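Local coordinates for protein collectin placenta 1 (Mus musculus, PDB 2OX9) that binds the leukocyte surface glycan Lewis(x) through a calcium-dependent C-type lectin domain of a scavenger receptor, at residues H39-N44 and I127-R132; S61-L66 and E122-I127. One frame throughout, in Å; residues are numbered along the deposited sequence.

Contact 1 of 2, residues H39-N44 and I127-R132; sequences HLVFIN and ICEKER. With CA (calcium ion), chain L.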
loop_
_atom_site.group_PDB
_atom_site.type_symbol
_atom_site.label_atom_id
_atom_site.label_comp_id
_atom_site.label_asym_id
_atom_site.label_seq_id
_atom_site.Cartn_x
_atom_site.Cartn_y
_atom_site.Cartn_z
ATOM N N HIS A 39 1.813 -10.334 -0.207
ATOM C CA HIS A 39 2.611 -9.139 -0.453
ATOM C C HIS A 39 1.797 -7.890 -0.127
ATOM O O HIS A 39 0.566 -7.936 -0.101
ATOM C CB HIS A 39 3.056 -9.086 -1.920
ATOM C CG HIS A 39 1.924 -9.035 -2.896
ATOM N ND1 HIS A 39 1.239 -7.872 -3.185
ATOM C CD2 HIS A 39 1.331 -10.011 -3.622
ATOM C CE1 HIS A 39 0.272 -8.136 -4.043
ATOM N NE2 HIS A 39 0.306 -9.427 -4.326
ATOM N N LEU A 40 2.480 -6.788 0.166
ATOM C CA LEU A 40 1.757 -5.539 0.425
ATOM C C LEU A 40 0.911 -5.352 -0.831
ATOM O O LEU A 40 1.397 -5.519 -1.945
ATOM C CB LEU A 40 2.732 -4.383 0.613
ATOM C CG LEU A 40 3.368 -4.294 2.010
ATOM C CD1 LEU A 40 4.507 -3.286 2.000
ATOM C CD2 LEU A 40 2.305 -3.881 3.027
ATOM N N VAL A 41 -0.358 -5.017 -0.643
ATOM C CA VAL A 41 -1.308 -4.870 -1.741
ATOM C C VAL A 41 -0.907 -4.084 -3.003
ATOM O O VAL A 41 -0.327 -2.987 -2.937
ATOM C CB VAL A 41 -2.661 -4.282 -1.204
ATOM C CG1 VAL A 41 -2.540 -2.760 -1.014
ATOM C CG2 VAL A 41 -3.789 -4.624 -2.158
ATOM N N PHE A 42 -1.211 -4.677 -4.153
ATOM C CA PHE A 42 -0.979 -4.048 -5.456
ATOM C C PHE A 42 -2.381 -3.678 -5.937
ATOM O O PHE A 42 -3.227 -4.548 -6.124
ATOM C CB PHE A 42 -0.363 -5.029 -6.465
ATOM C CG PHE A 42 1.000 -5.544 -6.081
ATOM C CD1 PHE A 42 1.569 -6.605 -6.784
ATOM C CD2 PHE A 42 1.709 -4.986 -5.022
ATOM C CE1 PHE A 42 2.813 -7.103 -6.439
ATOM C CE2 PHE A 42 2.963 -5.481 -4.668
ATOM C CZ PHE A 42 3.515 -6.546 -5.383
ATOM N N ILE A 43 -2.630 -2.393 -6.138
ATOM C CA ILE A 43 -3.953 -1.951 -6.579
ATOM C C ILE A 43 -3.892 -1.718 -8.087
ATOM O O ILE A 43 -3.344 -0.717 -8.541
ATOM C CB ILE A 43 -4.356 -0.665 -5.835
ATOM C CG1 ILE A 43 -4.262 -0.907 -4.320
ATOM C CG2 ILE A 43 -5.778 -0.250 -6.220
ATOM C CD1 ILE A 43 -4.557 0.319 -3.476
ATOM N N ASN A 44 -4.469 -2.651 -8.845
ATOM C CA ASN A 44 -4.436 -2.614 -10.305
ATOM C C ASN A 44 -5.656 -2.066 -11.050
ATOM O O ASN A 44 -5.641 -2.014 -12.277
ATOM C CB ASN A 44 -4.158 -4.024 -10.844
ATOM C CG ASN A 44 -3.163 -4.795 -9.996
ATOM O OD1 ASN A 44 -3.511 -5.366 -8.954
ATOM N ND2 ASN A 44 -1.913 -4.812 -10.437
ATOM N N ILE A 127 -1.951 -3.341 4.163
ATOM C CA ILE A 127 -2.845 -4.301 3.528
ATOM C C ILE A 127 -2.049 -5.372 2.793
ATOM O O ILE A 127 -1.207 -5.049 1.963
ATOM C CB ILE A 127 -3.756 -3.614 2.483
ATOM C CG1 ILE A 127 -4.495 -2.430 3.116
ATOM C CG2 ILE A 127 -4.759 -4.629 1.927
ATOM C CD1 ILE A 127 -5.207 -1.574 2.104
ATOM N N CYS A 128 -2.321 -6.637 3.099
ATOM C CA CYS A 128 -1.655 -7.746 2.427
ATOM C C CYS A 128 -2.603 -8.338 1.398
ATOM O O CYS A 128 -3.828 -8.302 1.566
ATOM C CB CYS A 128 -1.268 -8.863 3.394
ATOM S SG CYS A 128 -0.136 -8.457 4.756
ATOM N N GLU A 129 -2.033 -8.902 0.339
ATOM C CA GLU A 129 -2.830 -9.502 -0.711
ATOM C C GLU A 129 -2.234 -10.840 -1.148
ATOM O O GLU A 129 -1.013 -11.005 -1.223
ATOM C CB GLU A 129 -2.917 -8.553 -1.914
ATOM C CG GLU A 129 -3.573 -9.173 -3.137
ATOM C CD GLU A 129 -3.650 -8.231 -4.332
ATOM O OE1 GLU A 129 -2.858 -7.264 -4.416
ATOM O OE2 GLU A 129 -4.501 -8.471 -5.203
ATOM N N LYS A 130 -3.101 -11.799 -1.428
ATOM C CA LYS A 130 -2.640 -13.100 -1.892
ATOM C C LYS A 130 -3.750 -13.856 -2.597
ATOM O O LYS A 130 -4.900 -13.435 -2.596
ATOM C CB LYS A 130 -2.081 -13.935 -0.736
ATOM C CG LYS A 130 -3.095 -14.430 0.292
ATOM C CD LYS A 130 -2.365 -15.283 1.329
ATOM C CE LYS A 130 -3.301 -15.890 2.362
ATOM N NZ LYS A 130 -2.549 -16.742 3.344
ATOM N N GLU A 131 -3.387 -14.984 -3.194
ATOM C CA GLU A 131 -4.332 -15.802 -3.930
ATOM C C GLU A 131 -5.150 -16.709 -3.031
ATOM O O GLU A 131 -4.647 -17.252 -2.060
ATOM C CB GLU A 131 -3.580 -16.650 -4.957
ATOM C CG GLU A 131 -2.900 -15.825 -6.027
ATOM C CD GLU A 131 -2.107 -16.669 -6.991
ATOM O OE1 GLU A 131 -2.661 -17.668 -7.499
ATOM O OE2 GLU A 131 -0.935 -16.329 -7.248
ATOM N N ARG A 132 -6.421 -16.862 -3.357
ATOM C CA ARG A 132 -7.277 -17.740 -2.584
ATOM C C ARG A 132 -6.901 -19.149 -3.008
ATOM O O ARG A 132 -6.734 -19.409 -4.197
ATOM C CB ARG A 132 -8.743 -17.474 -2.909
ATOM C CG ARG A 132 -9.702 -18.534 -2.388
ATOM C CD ARG A 132 -11.138 -18.092 -2.584
ATOM N NE ARG A 132 -11.412 -17.762 -3.979
ATOM C CZ ARG A 132 -12.478 -17.082 -4.390
ATOM N NH1 ARG A 132 -13.377 -16.656 -3.509
ATOM N NH2 ARG A 132 -12.645 -16.830 -5.684
HETATM CA CA CA L . -4.136 -6.562 -6.727
HETATM O O HOH W 1 -5.174 -8.002 -8.091
HETATM O O HOH W 2 -2.189 -7.627 -7.564
#
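The carboxylate of Glu129 meets the backbone of Phe42 and a calcium ion together. Glu129 OE1 accepts the N-H of Phe42 (N to OE1 3.1 Å, 164° at hydrogen), nearly in line with its C-O bond. With Glu129 OE1 2.7 Å and OE2 2.5 Å from the calcium ion the carboxylate is bidentate, and OE2 takes a second bond from Lys15. With CG anti to the backbone N (chi1 172°) and the chain extended, the acid reaches straight past Val41 to the ion. Phe42 O, Asn44 OD1, two waters and Glu48 complete the site; Phe42 O binds the calcium ion at 2.3 Å.

The two backbones pair antiparallel. His39 N reaches Glu129 O at 3.1 Å, and Glu129 N returns a bond to His39 O at 2.8 Å. Val41 N then gives its hydrogen to Ile127 O (2.7 Å). The His39 ring has Glu129 O over one face and Phe42 over the opposite one, while ND1 donates in its own ring plane to Leu40 O (2.7 Å), approaching from above that carbonyl's plane. Val41 CB rests against Ile127 CG2. A short antiparallel bridge running into a calcium site, distinct from the glycan-bound calcium, belongs here to the C-type lectin fold.

Contact 2 of 2, residues S61-L66 and E122-I127; sequences SHWIGL and EINNFI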
loop_
_atom_site.group_PDB
_atom_site.type_symbol
_atom_site.label_atom_id
_atom_site.label_comp_id
_atom_site.label_asym_id
_atom_site.label_seq_id
_atom_site.Cartn_x
_atom_site.Cartn_y
_atom_site.Cartn_z
ATOM N N SER A 61 -3.573 5.346 8.196
ATOM C CA SER A 61 -3.197 5.245 6.790
ATOM C C SER A 61 -2.776 3.797 6.552
ATOM O O SER A 61 -2.355 3.114 7.482
ATOM C CB SER A 61 -2.023 6.167 6.475
ATOM O OG SER A 61 -2.298 7.497 6.875
ATOM N N HIS A 62 -2.879 3.336 5.313
ATOM C CA HIS A 62 -2.519 1.954 4.998
ATOM C C HIS A 62 -1.458 1.829 3.921
ATOM O O HIS A 62 -1.659 2.266 2.794
ATOM C CB HIS A 62 -3.746 1.166 4.533
ATOM C CG HIS A 62 -4.712 0.836 5.624
ATOM N ND1 HIS A 62 -5.635 1.742 6.100
ATOM C CD2 HIS A 62 -4.890 -0.299 6.343
ATOM C CE1 HIS A 62 -6.340 1.179 7.066
ATOM N NE2 HIS A 62 -5.908 -0.058 7.233
ATOM N N TRP A 63 -0.335 1.213 4.272
ATOM C CA TRP A 63 0.749 0.999 3.313
ATOM C C TRP A 63 0.258 0.107 2.161
ATOM O O TRP A 63 -0.511 -0.832 2.389
ATOM C CB TRP A 63 1.906 0.254 3.981
ATOM C CG TRP A 63 2.741 1.021 4.954
ATOM C CD1 TRP A 63 3.097 0.617 6.212
ATOM C CD2 TRP A 63 3.450 2.250 4.712
ATOM N NE1 TRP A 63 3.990 1.510 6.762
ATOM C CE2 TRP A 63 4.225 2.519 5.867
ATOM C CE3 TRP A 63 3.512 3.140 3.633
ATOM C CZ2 TRP A 63 5.054 3.648 5.972
ATOM C CZ3 TRP A 63 4.339 4.263 3.734
ATOM C CH2 TRP A 63 5.097 4.505 4.899
ATOM N N ILE A 64 0.689 0.404 0.935
ATOM C CA ILE A 64 0.373 -0.445 -0.216
ATOM C C ILE A 64 1.749 -0.784 -0.820
ATOM O O ILE A 64 2.727 -0.108 -0.524
ATOM C CB ILE A 64 -0.548 0.243 -1.270
ATOM C CG1 ILE A 64 0.117 1.489 -1.848
ATOM C CG2 ILE A 64 -1.907 0.583 -0.630
ATOM C CD1 ILE A 64 -0.658 2.087 -3.017
ATOM N N GLY A 65 1.830 -1.824 -1.643
ATOM C CA GLY A 65 3.122 -2.239 -2.186
ATOM C C GLY A 65 3.712 -1.420 -3.320
ATOM O O GLY A 65 4.091 -1.983 -4.354
ATOM N N LEU A 66 3.828 -0.110 -3.109
ATOM C CA LEU A 66 4.338 0.812 -4.121
ATOM C C LEU A 66 5.430 1.729 -3.574
ATOM O O LEU A 66 5.241 2.363 -2.536
ATOM C CB LEU A 66 3.188 1.686 -4.621
ATOM C CG LEU A 66 3.470 2.540 -5.846
ATOM C CD1 LEU A 66 3.534 1.605 -7.044
ATOM C CD2 LEU A 66 2.377 3.583 -6.056
ATOM N N GLU A 122 7.598 5.950 8.607
ATOM C CA GLU A 122 6.334 6.324 9.227
ATOM C C GLU A 122 5.591 5.058 9.644
ATOM O O GLU A 122 5.592 4.068 8.924
ATOM C CB GLU A 122 5.474 7.123 8.243
ATOM C CG GLU A 122 4.176 7.630 8.841
ATOM C CD GLU A 122 4.402 8.689 9.905
ATOM O OE1 GLU A 122 4.648 9.855 9.532
ATOM O OE2 GLU A 122 4.346 8.352 11.111
ATOM N N ILE A 123 4.973 5.086 10.818
ATOM C CA ILE A 123 4.229 3.931 11.313
ATOM C C ILE A 123 2.789 3.997 10.796
ATOM O O ILE A 123 2.030 4.881 11.185
ATOM C CB ILE A 123 4.204 3.909 12.857
ATOM C CG1 ILE A 123 5.632 4.010 13.400
ATOM C CG2 ILE A 123 3.545 2.622 13.349
ATOM C CD1 ILE A 123 5.711 4.548 14.814
ATOM N N ASN A 124 2.433 3.062 9.919
ATOM C CA ASN A 124 1.094 2.982 9.319
ATOM C C ASN A 124 0.515 1.571 9.411
ATOM O O ASN A 124 1.234 0.621 9.695
ATOM C CB ASN A 124 1.161 3.322 7.827
ATOM C CG ASN A 124 1.245 4.804 7.563
ATOM O OD1 ASN A 124 1.779 5.235 6.538
ATOM N ND2 ASN A 124 0.695 5.595 8.468
ATOM N N ASN A 125 -0.791 1.444 9.178
ATOM C CA ASN A 125 -1.411 0.125 9.137
ATOM C C ASN A 125 -1.043 -0.316 7.724
ATOM O O ASN A 125 -0.335 0.410 7.014
ATOM C CB ASN A 125 -2.936 0.205 9.277
ATOM C CG ASN A 125 -3.378 0.384 10.710
ATOM O OD1 ASN A 125 -3.088 1.396 11.334
ATOM N ND2 ASN A 125 -4.079 -0.609 11.244
ATOM N N PHE A 126 -1.504 -1.486 7.298
ATOM C CA PHE A 126 -1.161 -1.941 5.966
ATOM C C PHE A 126 -2.150 -2.957 5.417
ATOM O O PHE A 126 -3.077 -3.384 6.111
ATOM C CB PHE A 126 0.264 -2.532 5.972
ATOM C CG PHE A 126 0.462 -3.643 6.964
ATOM C CD1 PHE A 126 0.199 -4.965 6.619
ATOM C CD2 PHE A 126 0.933 -3.369 8.250
ATOM C CE1 PHE A 126 0.406 -6.001 7.542
ATOM C CE2 PHE A 126 1.142 -4.390 9.172
ATOM C CZ PHE A 126 0.879 -5.711 8.816
ATOM N N ILE A 127 -1.951 -3.341 4.163
ATOM C CA ILE A 127 -2.845 -4.301 3.528
ATOM C C ILE A 127 -2.049 -5.372 2.793
ATOM O O ILE A 127 -1.207 -5.049 1.963
ATOM C CB ILE A 127 -3.756 -3.614 2.483
ATOM C CG1 ILE A 127 -4.495 -2.430 3.116
ATOM C CG2 ILE A 127 -4.759 -4.629 1.927
ATOM C CD1 ILE A 127 -5.207 -1.574 2.104
HETATM O O HOH W 3 -1.596 5.543 9.879
HETATM O O HOH W 4 0.354 8.209 8.688
#
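The amide nitrogen of Asn124 is gripped by two waters beside Ser61. One water takes a hydrogen from Asn124 ND2 at 2.6 Å and also pairs with Ser61 OG; the other accepts from Ser61 N at 2.6 Å and, weakly, from ND2. Through these waters the amide is linked to the backbone N and, by a longer bond, to the hydroxyl of Ser61, whose CB packs directly on ND2. Asn124 OD1 is different: it is buried against the Trp63 ring, with no polar partner in the model.

Trp63 and Asn124 cross at about a right angle. Asn124 CB stands over the five-membered ring, 3.6 Å from its centroid and 13° off the normal, a CH-pi contact. With CG beside its own backbone N (chi1 -79°), Asn124 carries OD1 over that ring system, the amide plane turned 63° from the indole. Glu122 O comes to the indole edge instead, 3.0 Å from Trp63 CZ2, while NE1 donates to Glu24 O.

The backbones pair in parallel. Asn125 N donates to Ser61 O (2.8 Å), Trp63 N to Asn125 O (2.9 Å), and Ile127 N only weakly to Trp63 O. His62 shares a face with Asn125, whose CB lies over the imidazole in a second CH-pi contact, while Phe126 O approaches the ring edge. The Asn125 amide is held by Ser20 and Lys23, outside the pair.

Trp63 and Phe126 share the other face, their CB atoms touching, and are covered by helix 26-35: Phe26 meets the indole edge-to-face, Phe32 meets the Phe126 ring likewise, and Ala29 touches both. Within the sheet, strand 62-64 lies between strand 125-131 and antiparallel strand 106-109, with Phe118 of strand 115-118 against Trp63.

Both contacts are largely buried and use strand 125-131, sharing Ile127, but pair it differently: antiparallel with 39-40 in contact 1, parallel with 62-64 in contact 2. Contact 2 is nested inside the loop closed by contact 1, and its centre lies about 5 Å from the centre of the chain, against about 9 Å for contact 1. Its chemistry is chiefly aromatic faces and backbone bonds, with water at the Ser61 end; contact 1 gathers carboxylate and carbonyl oxygens round calcium. The two meet directly where Val41 O probably accepts a hydrogen bond from Gly65 N (2.8 Å), at the inverse gamma turn, and where Val41 CG1 packs on Ile64 CG2 at 3.4 Å.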